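PDB 4ECO: uncharacterized protein from Bacteroides eggerthii DSM 20697, which is of unknown function but, as a leucine-rich repeat protein, probably binds partner proteins through its curved solenoid surface. Local coordinates for residues T252-Y257 with P273-I278; E305-I310 with Q327-L332; L317-V322 with K345-G350; E380-A385 with S402-I407. All coordinates share one frame; numbering follows the deposited sequence.

Contact 1 of 4, residues T252-Y257 with P273-I278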
loop_
_atom_site.group_PDB
_atom_site.type_symbol
_atom_site.label_atom_id
_atom_site.label_comp_id
_atom_site.label_asym_id
_atom_site.label_seq_id
_atom_site.Cartn_x
_atom_site.Cartn_y
_atom_site.Cartn_z
ATOM N N THR A 252 -5.243 10.205 20.396
ATOM C CA THR A 252 -5.891 9.713 19.170
ATOM C C THR A 252 -4.985 8.834 18.313
ATOM O O THR A 252 -5.485 8.026 17.534
ATOM C CB THR A 252 -6.370 10.903 18.292
ATOM O OG1 THR A 252 -5.265 11.692 17.822
ATOM C CG2 THR A 252 -7.377 11.783 19.000
ATOM N N ASP A 253 -3.663 9.018 18.407
ATOM C CA ASP A 253 -2.726 8.247 17.583
ATOM C C ASP A 253 -1.753 7.470 18.441
ATOM O O ASP A 253 -0.944 8.068 19.139
ATOM C CB ASP A 253 -1.963 9.166 16.622
ATOM C CG ASP A 253 -2.825 9.843 15.580
ATOM O OD1 ASP A 253 -3.670 10.680 15.961
ATOM O OD2 ASP A 253 -2.613 9.584 14.385
ATOM N N VAL A 254 -1.857 6.128 18.412
ATOM C CA VAL A 254 -0.992 5.230 19.187
ATOM C C VAL A 254 -0.350 4.207 18.250
ATOM O O VAL A 254 -1.024 3.639 17.389
ATOM C CB VAL A 254 -1.735 4.546 20.360
ATOM C CG1 VAL A 254 -0.840 3.545 21.058
ATOM C CG2 VAL A 254 -2.255 5.574 21.363
ATOM N N GLU A 255 0.967 3.985 18.422
ATOM C CA GLU A 255 1.728 3.003 17.648
ATOM C C GLU A 255 2.597 2.141 18.577
ATOM O O GLU A 255 3.320 2.670 19.431
ATOM C CB GLU A 255 2.583 3.689 16.591
ATOM C CG GLU A 255 3.556 2.735 15.919
ATOM C CD GLU A 255 4.326 3.270 14.733
ATOM O OE1 GLU A 255 3.709 3.479 13.666
ATOM O OE2 GLU A 255 5.557 3.440 14.855
ATOM N N VAL A 256 2.472 0.808 18.427
ATOM C CA VAL A 256 3.263 -0.239 19.098
ATOM C C VAL A 256 3.752 -1.133 17.960
ATOM O O VAL A 256 3.084 -2.090 17.576
ATOM C CB VAL A 256 2.502 -1.000 20.208
ATOM C CG1 VAL A 256 3.483 -1.763 21.087
ATOM C CG2 VAL A 256 1.650 -0.057 21.053
ATOM N N TYR A 257 4.860 -0.739 17.338
ATOM C CA TYR A 257 5.344 -1.347 16.103
ATOM C C TYR A 257 6.620 -2.127 16.283
ATOM O O TYR A 257 7.565 -1.643 16.899
ATOM C CB TYR A 257 5.581 -0.211 15.079
ATOM C CG TYR A 257 6.258 -0.602 13.786
ATOM C CD1 TYR A 257 5.514 -1.003 12.682
ATOM C CD2 TYR A 257 7.633 -0.443 13.620
ATOM C CE1 TYR A 257 6.127 -1.298 11.465
ATOM C CE2 TYR A 257 8.261 -0.765 12.418
ATOM C CZ TYR A 257 7.502 -1.174 11.335
ATOM O OH TYR A 257 8.108 -1.462 10.132
ATOM N N PRO A 273 -10.024 6.117 25.839
ATOM C CA PRO A 273 -11.389 6.527 25.454
ATOM C C PRO A 273 -11.541 7.069 24.015
ATOM O O PRO A 273 -12.646 6.993 23.469
ATOM C CB PRO A 273 -11.704 7.644 26.458
ATOM C CG PRO A 273 -10.362 8.234 26.833
ATOM C CD PRO A 273 -9.303 7.211 26.538
ATOM N N GLU A 274 -10.467 7.651 23.416
ATOM C CA GLU A 274 -10.616 8.342 22.139
ATOM C C GLU A 274 -9.576 7.982 21.061
ATOM O O GLU A 274 -9.426 8.756 20.103
ATOM C CB GLU A 274 -10.547 9.867 22.402
ATOM C CG GLU A 274 -11.716 10.441 23.197
ATOM C CD GLU A 274 -13.065 10.459 22.500
ATOM O OE1 GLU A 274 -13.101 10.401 21.246
ATOM O OE2 GLU A 274 -14.088 10.569 23.217
HETATM N N MSE A 275 -8.926 6.804 21.152
HETATM C CA MSE A 275 -7.912 6.394 20.152
HETATM C C MSE A 275 -8.564 6.238 18.765
HETATM O O MSE A 275 -9.629 5.635 18.671
HETATM C CB MSE A 275 -7.213 5.089 20.593
HETATM C CG MSE A 275 -6.148 4.592 19.612
HETATM SE SE MSE A 275 -5.224 3.028 20.270
HETATM C CE MSE A 275 -6.684 1.827 20.477
ATOM N N GLN A 276 -7.939 6.812 17.718
ATOM C CA GLN A 276 -8.436 6.801 16.329
ATOM C C GLN A 276 -7.520 5.994 15.427
ATOM O O GLN A 276 -8.001 5.150 14.675
ATOM C CB GLN A 276 -8.598 8.231 15.769
ATOM C CG GLN A 276 -9.582 9.082 16.566
ATOM C CD GLN A 276 -9.842 10.440 15.987
ATOM O OE1 GLN A 276 -8.932 11.185 15.636
ATOM N NE2 GLN A 276 -11.097 10.839 15.990
ATOM N N LEU A 277 -6.208 6.240 15.499
ATOM C CA LEU A 277 -5.214 5.488 14.722
ATOM C C LEU A 277 -4.511 4.471 15.645
ATOM O O LEU A 277 -4.083 4.818 16.759
ATOM C CB LEU A 277 -4.200 6.452 14.052
ATOM C CG LEU A 277 -3.071 5.856 13.186
ATOM C CD1 LEU A 277 -2.618 6.851 12.130
ATOM C CD2 LEU A 277 -1.862 5.386 14.045
ATOM N N ILE A 278 -4.370 3.232 15.168
ATOM C CA ILE A 278 -3.655 2.206 15.907
ATOM C C ILE A 278 -2.738 1.466 14.935
ATOM O O ILE A 278 -3.210 0.856 13.984
ATOM C CB ILE A 278 -4.539 1.243 16.742
ATOM C CG1 ILE A 278 -3.644 0.257 17.537
ATOM C CG2 ILE A 278 -5.623 0.537 15.904
ATOM C CD1 ILE A 278 -4.293 -0.536 18.577
#
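Strands 253-257 and 277-279 run parallel, with Asp253 beside Leu277 and Val254 beside Ile278. The carbonyl of Thr252 is gripped twice: Leu277 N donates to Thr252 O at 2.8 Å almost head-on (C=O...N 170°), while Gln276 N reaches Thr252 O at 2.7 Å from a more bent direction (128°). One rung further, Val254 N gives a nearly straight bond to Leu277 O at 3.1 Å, and Ile278 CA adds a CA-H...O contact to Val254 O. Such a parallel ladder, one short strand per turn, is the signature of a leucine-rich repeat solenoid.

On one face Val254 meets the selenomethionine Met275 at about a right angle, SE 3.8 Å from Val254 CB. CG of Met275 lies anti to the backbone N (chi1 180°) and the chain runs straight out to selenium, setting it against the valine, while the bend at the last torsion turns the methyl CE aside. On the other face Asp253 lays OD2 3.5 Å from Leu277 CB, an acid resting on an aliphatic neighbour. Its second oxygen, OD1, accepts from Thr252 OG1 at 2.7 Å, which should limit rotation of the carboxylate. Thr252 runs alongside Gln276, with Thr252 CB 3.7 Å from Gln276 OE1.

Arg142 of helix 135-142 bridges the two segments, forming a salt bridge with Asp253 OD2 and a hydrogen bond to Gln276 OE1. Strand 210-214 flanks 253-257 on its far side, while strand 309-311 continues the ladder beyond Leu277 and Ile278.

Contact 2 of 4, residues E305-I310 with Q327-L332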
loop_
_atom_site.group_PDB
_atom_site.type_symbol
_atom_site.label_atom_id
_atom_site.label_comp_id
_atom_site.label_asym_id
_atom_site.label_seq_id
_atom_site.Cartn_x
_atom_site.Cartn_y
_atom_site.Cartn_z
ATOM N N GLU A 305 -15.673 1.818 18.915
ATOM C CA GLU A 305 -16.530 2.799 18.266
ATOM C C GLU A 305 -15.771 4.034 17.761
ATOM O O GLU A 305 -16.346 4.811 16.986
ATOM C CB GLU A 305 -17.573 3.291 19.259
ATOM C CG GLU A 305 -18.560 2.268 19.769
ATOM C CD GLU A 305 -19.630 2.922 20.625
ATOM O OE1 GLU A 305 -19.976 4.099 20.366
ATOM O OE2 GLU A 305 -20.134 2.249 21.551
ATOM N N LYS A 306 -14.517 4.257 18.246
ATOM C CA LYS A 306 -13.749 5.469 17.931
ATOM C C LYS A 306 -12.649 5.249 16.886
ATOM O O LYS A 306 -12.333 6.200 16.173
ATOM C CB LYS A 306 -13.110 6.072 19.206
ATOM C CG LYS A 306 -14.098 6.514 20.296
ATOM C CD LYS A 306 -14.910 7.745 19.921
ATOM C CE LYS A 306 -15.887 8.142 21.003
ATOM N NZ LYS A 306 -16.713 9.325 20.610
ATOM N N ILE A 307 -12.052 4.039 16.816
ATOM C CA ILE A 307 -10.932 3.702 15.919
ATOM C C ILE A 307 -11.333 3.955 14.462
ATOM O O ILE A 307 -12.434 3.604 14.042
ATOM C CB ILE A 307 -10.470 2.237 16.162
ATOM C CG1 ILE A 307 -9.867 2.107 17.598
ATOM C CG2 ILE A 307 -9.459 1.789 15.111
ATOM C CD1 ILE A 307 -9.743 0.721 18.192
ATOM N N GLN A 308 -10.444 4.607 13.716
ATOM C CA GLN A 308 -10.649 5.002 12.321
ATOM C C GLN A 308 -9.624 4.372 11.379
ATOM O O GLN A 308 -9.936 4.187 10.201
ATOM C CB GLN A 308 -10.581 6.544 12.194
ATOM C CG GLN A 308 -11.771 7.257 12.833
ATOM C CD GLN A 308 -11.711 8.770 12.829
ATOM O OE1 GLN A 308 -10.655 9.393 12.771
ATOM N NE2 GLN A 308 -12.863 9.402 13.005
ATOM N N ILE A 309 -8.387 4.101 11.878
ATOM C CA ILE A 309 -7.273 3.546 11.087
ATOM C C ILE A 309 -6.641 2.385 11.835
ATOM O O ILE A 309 -6.293 2.533 12.994
ATOM C CB ILE A 309 -6.202 4.635 10.748
ATOM C CG1 ILE A 309 -6.849 5.925 10.182
ATOM C CG2 ILE A 309 -5.111 4.083 9.813
ATOM C CD1 ILE A 309 -6.013 7.165 10.309
ATOM N N ILE A 310 -6.465 1.251 11.153
ATOM C CA ILE A 310 -5.808 0.061 11.694
ATOM C C ILE A 310 -4.660 -0.359 10.758
ATOM O O ILE A 310 -4.893 -0.685 9.591
ATOM C CB ILE A 310 -6.799 -1.129 11.932
ATOM C CG1 ILE A 310 -7.934 -0.757 12.920
ATOM C CG2 ILE A 310 -6.037 -2.367 12.415
ATOM C CD1 ILE A 310 -9.007 -1.814 13.170
ATOM N N GLN A 327 -18.762 -5.182 13.555
ATOM C CA GLN A 327 -19.903 -4.286 13.311
ATOM C C GLN A 327 -19.886 -3.033 14.201
ATOM O O GLN A 327 -20.443 -2.001 13.807
ATOM C CB GLN A 327 -21.231 -5.023 13.569
ATOM C CG GLN A 327 -21.663 -6.089 12.553
ATOM C CD GLN A 327 -22.782 -6.972 13.102
ATOM O OE1 GLN A 327 -23.226 -6.847 14.262
ATOM N NE2 GLN A 327 -23.251 -7.909 12.283
ATOM N N LYS A 328 -19.302 -3.152 15.417
ATOM C CA LYS A 328 -19.218 -2.091 16.424
ATOM C C LYS A 328 -18.279 -0.961 15.997
ATOM O O LYS A 328 -18.485 0.182 16.393
ATOM C CB LYS A 328 -18.740 -2.642 17.778
ATOM C CG LYS A 328 -19.536 -3.808 18.332
ATOM C CD LYS A 328 -18.984 -4.272 19.678
ATOM C CE LYS A 328 -19.850 -5.340 20.300
ATOM N NZ LYS A 328 -19.327 -5.776 21.615
HETATM N N MSE A 329 -17.251 -1.275 15.207
HETATM C CA MSE A 329 -16.226 -0.316 14.745
HETATM C C MSE A 329 -16.756 0.587 13.599
HETATM O O MSE A 329 -16.152 0.681 12.522
HETATM C CB MSE A 329 -14.970 -1.072 14.287
HETATM C CG MSE A 329 -14.477 -2.108 15.277
HETATM SE SE MSE A 329 -12.685 -2.612 14.783
HETATM C CE MSE A 329 -11.779 -1.253 15.746
ATOM N N LYS A 330 -17.864 1.290 13.882
ATOM C CA LYS A 330 -18.604 2.169 12.966
ATOM C C LYS A 330 -17.720 3.241 12.366
ATOM O O LYS A 330 -17.906 3.568 11.207
ATOM C CB LYS A 330 -19.804 2.822 13.677
ATOM C CG LYS A 330 -20.728 1.763 14.276
ATOM C CD LYS A 330 -22.095 2.263 14.696
ATOM C CE LYS A 330 -22.939 1.121 15.220
ATOM N NZ LYS A 330 -22.339 0.497 16.436
ATOM N N LYS A 331 -16.743 3.760 13.117
ATOM C CA LYS A 331 -15.890 4.827 12.610
ATOM C C LYS A 331 -14.700 4.300 11.765
ATOM O O LYS A 331 -13.941 5.137 11.264
ATOM C CB LYS A 331 -15.364 5.697 13.772
ATOM C CG LYS A 331 -16.302 6.809 14.215
ATOM C CD LYS A 331 -15.677 7.657 15.305
ATOM C CE LYS A 331 -15.779 9.130 15.012
ATOM N NZ LYS A 331 -15.105 9.941 16.056
ATOM N N LEU A 332 -14.559 2.956 11.548
ATOM C CA LEU A 332 -13.423 2.401 10.792
ATOM C C LEU A 332 -13.402 2.863 9.322
ATOM O O LEU A 332 -14.402 2.729 8.621
ATOM C CB LEU A 332 -13.400 0.863 10.842
ATOM C CG LEU A 332 -12.201 0.150 10.173
ATOM C CD1 LEU A 332 -10.870 0.519 10.840
ATOM C CD2 LEU A 332 -12.403 -1.341 10.185
HETATM O O HOH W 1 -12.784 8.917 17.189
#
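The flat carboxamide of Gln308 meets Lys331 at its nitrogen end, NE2 lying 3.6 Å from Lys331 CE with that carbon lifted somewhat out of the amide plane. Further back, Gln308 CG sits 3.4 Å from Lys331 O. Lys331 itself runs along the 305-310 backbone, its CD 3.4 Å from Glu305 O, and a bend at chi3 (131°) carries NZ round to a water. That water accepts from Lys331 NZ at 2.8 Å and donates to Lys306 O at 2.9 Å.

On the buried side, the methyl CE of the selenomethionine Met329 nestles against Ile307, 3.7 Å from its CD1. Ile310 CD1 and Met329 CE meet end-on, and Ile310 CD1 also lies 3.8 Å from Leu332 CD1, the isoleucine and leucine being roughly perpendicular. The 327-332 chain folds tightly here, with a type I turn from Met329 to Leu332, before entering the next repeat's strand; Trp295 of helix 288-300 covers Ile310 and Met329. An alanine in place of Gln308 is likely to leave the Lys331 chain without its flanking amide and freer to swing.

Without a direct hydrogen bond between the segments, the fit depends on shape: apolar packing inside, and outside the aliphatic length of Lys331 along the backbone, its ammonium group met by water on the solvent side.

Contact 3 of 4, residues L317-V322 with K345-G350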
loop_
_atom_site.group_PDB
_atom_site.type_symbol
_atom_site.label_atom_id
_atom_site.label_comp_id
_atom_site.label_asym_id
_atom_site.label_seq_id
_atom_site.Cartn_x
_atom_site.Cartn_y
_atom_site.Cartn_z
ATOM N N LEU A 317 -2.145 -13.148 11.972
ATOM C CA LEU A 317 -3.604 -13.338 11.950
ATOM C C LEU A 317 -4.050 -14.435 10.995
ATOM O O LEU A 317 -3.664 -14.396 9.829
ATOM C CB LEU A 317 -4.331 -12.053 11.544
ATOM C CG LEU A 317 -4.297 -10.870 12.476
ATOM C CD1 LEU A 317 -4.774 -9.607 11.739
ATOM C CD2 LEU A 317 -5.123 -11.141 13.725
ATOM N N LYS A 318 -4.859 -15.402 11.470
ATOM C CA LYS A 318 -5.403 -16.454 10.599
ATOM C C LYS A 318 -6.823 -16.079 10.180
ATOM O O LYS A 318 -7.304 -16.560 9.167
ATOM C CB LYS A 318 -5.357 -17.845 11.256
ATOM C CG LYS A 318 -3.998 -18.521 11.123
ATOM C CD LYS A 318 -3.942 -19.744 12.001
ATOM C CE LYS A 318 -2.531 -20.211 12.245
ATOM N NZ LYS A 318 -2.444 -21.058 13.475
ATOM N N THR A 319 -7.464 -15.177 10.934
ATOM C CA THR A 319 -8.813 -14.658 10.660
ATOM C C THR A 319 -9.008 -13.368 11.471
ATOM O O THR A 319 -8.162 -13.017 12.291
ATOM C CB THR A 319 -9.923 -15.723 10.965
ATOM O OG1 THR A 319 -11.175 -15.346 10.362
ATOM C CG2 THR A 319 -10.109 -15.982 12.452
ATOM N N PHE A 320 -10.133 -12.683 11.227
ATOM C CA PHE A 320 -10.569 -11.468 11.910
ATOM C C PHE A 320 -11.428 -11.817 13.090
ATOM O O PHE A 320 -12.016 -12.905 13.080
ATOM C CB PHE A 320 -11.412 -10.587 10.943
ATOM C CG PHE A 320 -10.738 -9.902 9.779
ATOM C CD1 PHE A 320 -9.356 -9.943 9.627
ATOM C CD2 PHE A 320 -11.482 -9.186 8.855
ATOM C CE1 PHE A 320 -8.736 -9.290 8.569
ATOM C CE2 PHE A 320 -10.859 -8.537 7.792
ATOM C CZ PHE A 320 -9.489 -8.592 7.658
ATOM N N PRO A 321 -11.659 -10.869 14.044
ATOM C CA PRO A 321 -12.654 -11.116 15.101
ATOM C C PRO A 321 -14.064 -11.366 14.517
ATOM O O PRO A 321 -14.321 -11.055 13.339
ATOM C CB PRO A 321 -12.623 -9.809 15.899
ATOM C CG PRO A 321 -11.280 -9.238 15.629
ATOM C CD PRO A 321 -11.080 -9.517 14.191
ATOM N N VAL A 322 -14.973 -11.913 15.341
ATOM C CA VAL A 322 -16.374 -12.231 15.012
ATOM C C VAL A 322 -17.088 -10.991 14.400
ATOM O O VAL A 322 -16.812 -9.856 14.825
ATOM C CB VAL A 322 -17.088 -12.728 16.292
ATOM C CG1 VAL A 322 -18.574 -12.995 16.051
ATOM C CG2 VAL A 322 -16.398 -13.973 16.845
ATOM N N LYS A 345 -12.807 -17.947 4.329
ATOM C CA LYS A 345 -13.804 -16.891 4.170
ATOM C C LYS A 345 -13.601 -15.887 5.310
ATOM O O LYS A 345 -13.386 -16.287 6.456
ATOM C CB LYS A 345 -15.226 -17.501 4.133
ATOM C CG LYS A 345 -16.379 -16.487 3.971
ATOM C CD LYS A 345 -17.654 -17.082 3.340
ATOM C CE LYS A 345 -18.328 -18.224 4.101
ATOM N NZ LYS A 345 -19.547 -18.739 3.403
ATOM N N LEU A 346 -13.575 -14.598 4.991
ATOM C CA LEU A 346 -13.330 -13.578 6.018
ATOM C C LEU A 346 -14.591 -13.163 6.753
ATOM O O LEU A 346 -15.615 -12.973 6.105
ATOM C CB LEU A 346 -12.698 -12.307 5.425
ATOM C CG LEU A 346 -11.209 -12.252 5.212
ATOM C CD1 LEU A 346 -10.816 -10.885 4.676
ATOM C CD2 LEU A 346 -10.455 -12.522 6.493
ATOM N N PRO A 347 -14.537 -12.892 8.079
ATOM C CA PRO A 347 -15.723 -12.319 8.748
ATOM C C PRO A 347 -16.022 -10.923 8.152
ATOM O O PRO A 347 -15.093 -10.269 7.656
ATOM C CB PRO A 347 -15.307 -12.271 10.227
ATOM C CG PRO A 347 -14.097 -13.187 10.332
ATOM C CD PRO A 347 -13.409 -13.042 9.021
ATOM N N ALA A 348 -17.305 -10.491 8.128
ATOM C CA ALA A 348 -17.693 -9.206 7.513
ATOM C C ALA A 348 -17.945 -8.084 8.534
ATOM O O ALA A 348 -18.428 -8.350 9.632
ATOM C CB ALA A 348 -18.946 -9.395 6.675
ATOM N N PHE A 349 -17.645 -6.824 8.148
ATOM C CA PHE A 349 -17.908 -5.627 8.970
ATOM C C PHE A 349 -19.353 -5.111 8.769
ATOM O O PHE A 349 -19.987 -4.605 9.710
ATOM C CB PHE A 349 -16.927 -4.491 8.613
ATOM C CG PHE A 349 -15.474 -4.738 8.925
ATOM C CD1 PHE A 349 -14.942 -4.381 10.160
ATOM C CD2 PHE A 349 -14.629 -5.305 7.980
ATOM C CE1 PHE A 349 -13.599 -4.620 10.451
ATOM C CE2 PHE A 349 -13.289 -5.554 8.277
ATOM C CZ PHE A 349 -12.782 -5.207 9.508
ATOM N N GLY A 350 -19.814 -5.196 7.513
ATOM C CA GLY A 350 -21.105 -4.703 7.056
ATOM C C GLY A 350 -20.933 -3.507 6.142
ATOM O O GLY A 350 -19.901 -2.829 6.198
#
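Phe320 drives into the 345-350 segment, beginning at CB, which lies 3.7 Å from Pro347 CD. CG of the phenylalanine sits beside its backbone N (chi1 -70°), and the ring leans from there past the proline toward the interior. CD2 comes 4.0 Å from Pro347 O and a little further from Phe349 CE2. At CE2 the ring has two neighbours, Leu346 CD1 and Phe349 CE2, each 3.9 Å away, and CZ also borders Leu346 CD1. Over the centre of one face stands Leu346 CD2, 4.0 Å from the ring centroid, a CH-pi contact straight down the ring normal.

Phe320-Pro321 and Leu346-Pro347 are equivalent pairs in successive leucine-rich repeats, following the strand and its asparagine in the pattern of these solenoids, so the contact joins one turn to the next away from the strand ladder. A serine instead of Phe320 would probably open a gap under Leu346 and leave Phe349 with one aromatic neighbour fewer.

The Phe320 and Phe349 rings meet obliquely, planes 55° apart and centroids 5.9 Å apart. Trp295 meets the Phe320 ring as well, while Phe372 packs edge-to-face with Phe349. Nearer the surface, Thr319 OG1 lies 3.5 Å from Pro347 CD, and Pro347 CB approaches Pro321 O.

Contact 4 of 4, residues E380-A385 with S402-I407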
loop_
_atom_site.group_PDB
_atom_site.type_symbol
_atom_site.label_atom_id
_atom_site.label_comp_id
_atom_site.label_asym_id
_atom_site.label_seq_id
_atom_site.Cartn_x
_atom_site.Cartn_y
_atom_site.Cartn_z
ATOM N N GLU A 380 -9.257 5.472 -3.676
ATOM C CA GLU A 380 -8.429 5.573 -4.871
ATOM C C GLU A 380 -8.121 4.150 -5.338
ATOM O O GLU A 380 -8.666 3.724 -6.354
ATOM C CB GLU A 380 -7.141 6.402 -4.627
ATOM C CG GLU A 380 -6.503 6.877 -5.923
ATOM C CD GLU A 380 -5.047 7.315 -5.929
ATOM O OE1 GLU A 380 -4.378 7.210 -4.876
ATOM O OE2 GLU A 380 -4.574 7.754 -7.005
ATOM N N ASN A 381 -7.300 3.398 -4.555
ATOM C CA ASN A 381 -6.879 2.033 -4.875
ATOM C C ASN A 381 -7.150 1.053 -3.736
ATOM O O ASN A 381 -6.979 1.394 -2.552
ATOM C CB ASN A 381 -5.376 1.991 -5.214
ATOM C CG ASN A 381 -4.963 2.721 -6.467
ATOM O OD1 ASN A 381 -5.585 2.616 -7.521
ATOM N ND2 ASN A 381 -3.859 3.433 -6.400
ATOM N N LEU A 382 -7.554 -0.187 -4.118
ATOM C CA LEU A 382 -7.792 -1.336 -3.218
ATOM C C LEU A 382 -6.987 -2.520 -3.673
ATOM O O LEU A 382 -6.692 -2.638 -4.878
ATOM C CB LEU A 382 -9.262 -1.747 -3.141
ATOM C CG LEU A 382 -10.305 -0.713 -2.788
ATOM C CD1 LEU A 382 -11.671 -1.295 -3.003
ATOM C CD2 LEU A 382 -10.126 -0.196 -1.362
ATOM N N SER A 383 -6.638 -3.417 -2.725
ATOM C CA SER A 383 -5.878 -4.607 -3.074
ATOM C C SER A 383 -6.305 -5.865 -2.315
ATOM O O SER A 383 -6.372 -5.895 -1.078
ATOM C CB SER A 383 -4.395 -4.399 -2.855
ATOM O OG SER A 383 -3.714 -5.532 -3.372
ATOM N N PHE A 384 -6.529 -6.924 -3.111
ATOM C CA PHE A 384 -6.858 -8.277 -2.701
ATOM C C PHE A 384 -5.833 -9.215 -3.316
ATOM O O PHE A 384 -6.043 -10.430 -3.376
ATOM C CB PHE A 384 -8.277 -8.637 -3.133
ATOM C CG PHE A 384 -9.345 -7.702 -2.630
ATOM C CD1 PHE A 384 -9.696 -6.560 -3.355
ATOM C CD2 PHE A 384 -10.039 -7.981 -1.450
ATOM C CE1 PHE A 384 -10.707 -5.705 -2.902
ATOM C CE2 PHE A 384 -11.059 -7.129 -1.002
ATOM C CZ PHE A 384 -11.396 -6.007 -1.744
ATOM N N ALA A 385 -4.718 -8.639 -3.798
ATOM C CA ALA A 385 -3.655 -9.374 -4.473
ATOM C C ALA A 385 -2.981 -10.423 -3.565
ATOM O O ALA A 385 -2.933 -10.251 -2.348
ATOM C CB ALA A 385 -2.617 -8.414 -4.999
ATOM N N SER A 402 -18.998 7.783 -7.715
ATOM C CA SER A 402 -17.578 7.872 -7.388
ATOM C C SER A 402 -16.847 6.698 -8.021
ATOM O O SER A 402 -17.209 5.545 -7.782
ATOM C CB SER A 402 -17.359 7.921 -5.875
ATOM O OG SER A 402 -18.289 7.117 -5.160
ATOM N N VAL A 403 -15.853 6.994 -8.876
ATOM C CA VAL A 403 -15.115 5.962 -9.598
ATOM C C VAL A 403 -13.739 5.830 -8.990
ATOM O O VAL A 403 -12.982 6.808 -8.922
ATOM C CB VAL A 403 -15.046 6.209 -11.138
ATOM C CG1 VAL A 403 -14.248 5.109 -11.852
ATOM C CG2 VAL A 403 -16.439 6.307 -11.730
HETATM N N MSE A 404 -13.418 4.599 -8.556
HETATM C CA MSE A 404 -12.113 4.245 -7.999
HETATM C C MSE A 404 -11.057 4.243 -9.107
HETATM O O MSE A 404 -11.396 4.080 -10.289
HETATM C CB MSE A 404 -12.187 2.872 -7.312
HETATM C CG MSE A 404 -13.270 2.784 -6.212
HETATM SE SE MSE A 404 -13.271 1.065 -5.290
HETATM C CE MSE A 404 -14.186 0.021 -6.610
ATOM N N SER A 405 -9.790 4.473 -8.739
ATOM C CA SER A 405 -8.676 4.508 -9.695
ATOM C C SER A 405 -8.376 3.093 -10.228
ATOM O O SER A 405 -8.505 2.877 -11.433
ATOM C CB SER A 405 -7.423 5.126 -9.073
ATOM O OG SER A 405 -7.403 6.546 -9.135
ATOM N N ALA A 406 -8.018 2.134 -9.341
ATOM C CA ALA A 406 -7.662 0.761 -9.714
ATOM C C ALA A 406 -7.910 -0.232 -8.580
ATOM O O ALA A 406 -7.729 0.105 -7.406
ATOM C CB ALA A 406 -6.192 0.690 -10.129
ATOM N N ILE A 407 -8.244 -1.476 -8.931
ATOM C CA ILE A 407 -8.451 -2.545 -7.957
ATOM C C ILE A 407 -7.534 -3.714 -8.339
ATOM O O ILE A 407 -7.407 -4.059 -9.518
ATOM C CB ILE A 407 -9.943 -2.926 -7.837
ATOM C CG1 ILE A 407 -10.205 -3.794 -6.610
ATOM C CG2 ILE A 407 -10.544 -3.506 -9.139
ATOM C CD1 ILE A 407 -11.559 -3.611 -6.080
#
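Leu382, Met404 and Ile407 converge on the buried face of this strand pair, with the branch tip CD1 of Leu382 as their meeting point. It touches the selenium of the selenomethionine Met404 at 3.7 Å and Ile407 CD1 at 3.9 Å, the leucine side chain lying at a slant to both. Ile407 has CG1 anti to the backbone N (chi1 -167°), and from there CD1 extends to the neighbouring strand. There the same methyl arrives at the edge of the Phe384 ring, near its plane, 3.9 Å from CE1.

Across the sheet from these, Asn381 and Ala406 sit together on the other face, and at the outer end Glu380 runs its CG beside Ser405 OG at 3.4 Å. Behind the side chains the parallel backbones pair Asn381 with Ala406 and Leu382 with Ile407. Ser405 N donates to Glu380 O at 2.7 Å; the bonds from Ala406 N to Glu380 O and from Leu382 N to Ala406 O are weak. An ST turn closes 380-385, Ser383 OG accepting from Ala385 N.

This is one rung of the leucine-rich repeat ladder: strand 354-359 lies beyond Leu382 and Phe384, and strand 435-439 packs against Met404, Ala406 and Ile407.

Contacts 1 and 4 are both buried rungs of the parallel strand ladder, held by backbone hydrogen bonds and an apolar face with a selenomethionine; contact 1 also has a salt bridge from Arg142 to Asp253. Contact 2 joins the start of strand 309-311 to a loop, and contact 3 joins two loops, neither with direct hydrogen bonds between its segments. Contact 2 is only partly buried and lysine-rich on its solvent side, whereas contact 3 is buried and built on aromatic and proline groups. Contact 1 passes into contact 2 through neighbouring strands 277-279 and 309-311, and contact 2 touches contact 3 where Leu332 packs on Phe349. Contact 4 stands apart, about 7 Å from contact 3 at the nearest atoms.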